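PDB 1OOT: LAS seventeen-binding protein 3 from Saccharomyces cerevisiae, which interacts with LAS17 and probably binds actin filaments and phosphatidylinositols, the part described here being its SH3 domain. Local coordinates for residues Ile51-Ala54 with Asn55-Glu58. Residues are numbered along the deposited sequence; the frame is centred on the assembly and turned at random. Where two conformers were deposited one is given.
Sequences IFPA and NYVE
With chi1 at -72°, Tyr-56 carries its ring anti to its own carbonyl carbon and beside the backbone N, turning one face onto the pyrrolidine of Pro-53. In the conformer given, one of two deposited for this proline, Pro-53 CG lies over the middle of that face, 3.6 Å from the centroid of the Tyr-56 ring and 9° off the normal, a CH-pi contact made across a single 3-10 turn. At the edge of the same ring, in its plane, lies the amide carbon of Asn-55; with chi1 at 50°, its CG sits between the backbone N and the carbonyl carbon, and OD1 comes back to within 3.5 Å of Pro-53 CB.

The backbone of the turn is closed by two successive i to i+3 hydrogen bonds, the 3-10 pattern. Tyr-56 N donates to Pro-53 O at 3.1 Å, and Val-57 N donates to Ala-54 O at 3.2 Å. Phe-52, the next residue back in the strand, crosses Val-57 nearly at right angles, Phe-52 CE1 reaching Val-57 CG1 at 3.7 Å. This buried pair joins a core that includes Phe-22 and Ile-28, while Trp-40 and Phe-12 touch Pro-53.

The 3-10 turn linking strands 48-53 and 57-59 is a hallmark of SH3 domains, and the Pro-53/Tyr-56 pair matches the proline and tyrosine that in relatives line the groove for proline-rich ligands. Without the phenol ring, as with an alanine here, Pro-53 CG would probably lose the aromatic face it packs on. Apolar contacts and two successive backbone hydrogen bonds thus fix the turn, consistent with a preformed ligand-binding surface next to a hydrophobic core.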
ATOM      1  N   ILE A  51      -0.243  -6.147  -3.265  1.00 11.88           N
ATOM      2  CA  ILE A  51      -0.698  -6.061  -1.892  1.00 11.78           C
ATOM      3  C   ILE A  51       0.411  -5.584  -0.970  1.00 11.41           C
ATOM      4  O   ILE A  51       1.620  -5.693  -1.264  1.00 11.89           O
ATOM      5  CB  ILE A  51      -1.289  -7.377  -1.401  1.00 13.53           C
ATOM      6  CG1 ILE A  51      -0.288  -8.520  -1.487  1.00 15.39           C
ATOM      7  CG2 ILE A  51      -2.539  -7.687  -2.206  1.00 14.56           C
ATOM      8  CD1 ILE A  51      -0.771  -9.821  -0.750  1.00 18.99           C
ATOM      9  N   PHE A  52       0.020  -4.988   0.118  1.00 10.47           N
ATOM     10  CA  PHE A  52       0.974  -4.405   1.057  1.00 10.58           C
ATOM     11  C   PHE A  52       0.377  -4.377   2.470  1.00  9.20           C
ATOM     12  O   PHE A  52      -0.854  -4.333   2.616  1.00 10.28           O
ATOM     13  CB  PHE A  52       1.360  -3.015   0.610  1.00 11.63           C
ATOM     14  CG  PHE A  52       0.189  -2.036   0.599  1.00 11.10           C
ATOM     15  CD1 PHE A  52      -0.065  -1.268   1.691  1.00 10.74           C
ATOM     16  CD2 PHE A  52      -0.688  -1.963  -0.478  1.00 11.73           C
ATOM     17  CE1 PHE A  52      -1.158  -0.422   1.723  1.00 10.87           C
ATOM     18  CE2 PHE A  52      -1.787  -1.149  -0.477  1.00 12.28           C
ATOM     19  CZ  PHE A  52      -2.006  -0.350   0.633  1.00 11.96           C
ATOM     20  N   PRO A  53       1.228  -4.250   3.486  0.50 10.79           N
ATOM     21  CA  PRO A  53       0.725  -4.148   4.869  0.50 10.56           C
ATOM     22  C   PRO A  53       0.099  -2.770   5.112  0.50 10.35           C
ATOM     23  O   PRO A  53       0.753  -1.720   4.970  0.50 12.90           O
ATOM     24  CB  PRO A  53       1.986  -4.304   5.723  0.50 11.91           C
ATOM     25  CG  PRO A  53       3.128  -3.976   4.828  0.50 10.85           C
ATOM     26  CD  PRO A  53       2.698  -4.238   3.430  0.50 12.55           C
ATOM     27  N   ALA A  54      -1.177  -2.776   5.465  1.00 11.22           N
ATOM     28  CA  ALA A  54      -1.892  -1.552   5.518  1.00 10.99           C
ATOM     29  C   ALA A  54      -1.408  -0.657   6.625  1.00 10.57           C
ATOM     30  O   ALA A  54      -1.641   0.576   6.574  1.00 12.58           O
ATOM     31  CB  ALA A  54      -3.350  -1.802   5.664  1.00 12.84           C
ATOM     32  N   ASN A  55      -0.758  -1.210   7.634  1.00 11.26           N
ATOM     33  CA  ASN A  55      -0.313  -0.358   8.737  1.00 11.74           C
ATOM     34  C   ASN A  55       0.760   0.618   8.308  1.00 11.24           C
ATOM     35  O   ASN A  55       0.966   1.643   8.965  1.00 12.25           O
ATOM     36  CB  ASN A  55       0.147  -1.196   9.938  1.00 12.81           C
ATOM     37  CG  ASN A  55       1.128  -2.263   9.543  1.00 15.38           C
ATOM     38  OD1 ASN A  55       0.770  -3.217   8.824  1.00 16.08           O
ATOM     39  ND2 ASN A  55       2.370  -2.133  10.014  1.00 16.75           N
ATOM     40  N   TYR A  56       1.449   0.304   7.204  1.00 11.04           N
ATOM     41  CA  TYR A  56       2.493   1.181   6.689  1.00 12.03           C
ATOM     42  C   TYR A  56       2.003   2.479   6.056  1.00 12.29           C
ATOM     43  O   TYR A  56       2.832   3.299   5.667  1.00 13.27           O
ATOM     44  CB  TYR A  56       3.344   0.473   5.678  1.00 12.05           C
ATOM     45  CG  TYR A  56       4.311  -0.594   6.110  1.00 16.29           C
ATOM     46  CD1 TYR A  56       4.126  -1.324   7.215  1.00 23.27           C
ATOM     47  CD2 TYR A  56       5.497  -0.753   5.424  1.00 20.71           C
ATOM     48  CE1 TYR A  56       5.033  -2.331   7.590  1.00 21.83           C
ATOM     49  CE2 TYR A  56       6.405  -1.723   5.781  1.00 21.43           C
ATOM     50  CZ  TYR A  56       6.121  -2.557   6.819  1.00 20.67           C
ATOM     51  OH  TYR A  56       7.009  -3.529   7.252  1.00 22.97           O
ATOM     52  N   VAL A  57       0.690   2.623   5.883  1.00 12.27           N
ATOM     53  CA  VAL A  57       0.135   3.807   5.216  1.00 11.38           C
ATOM     54  C   VAL A  57      -0.885   4.531   6.063  1.00 12.44           C
ATOM     55  O   VAL A  57      -1.416   3.947   7.039  1.00 14.27           O
ATOM     56  CB  VAL A  57      -0.493   3.450   3.849  1.00 12.95           C
ATOM     57  CG1 VAL A  57       0.491   2.656   2.995  1.00 13.80           C
ATOM     58  CG2 VAL A  57      -1.851   2.716   3.995  1.00 13.36           C
ATOM     59  N   GLU A  58      -1.080   5.820   5.744  1.00 13.28           N
ATOM     60  CA  GLU A  58      -2.045   6.659   6.438  1.00 14.36           C
ATOM     61  C   GLU A  58      -3.042   7.155   5.383  1.00 16.17           C
ATOM     62  O   GLU A  58      -2.662   7.764   4.418  1.00 14.72           O
ATOM     63  CB  GLU A  58      -1.363   7.817   7.106  1.00 18.80           C
ATOM     64  CG  GLU A  58      -2.375   8.728   7.831  1.00 24.28           C
ATOM     65  CD  GLU A  58      -1.717   9.893   8.539  1.00 35.09           C
ATOM     66  OE1 GLU A  58      -0.687   9.695   9.210  1.00 41.17           O
ATOM     67  OE2 GLU A  58      -2.248  11.021   8.458  1.00 43.31           O
TER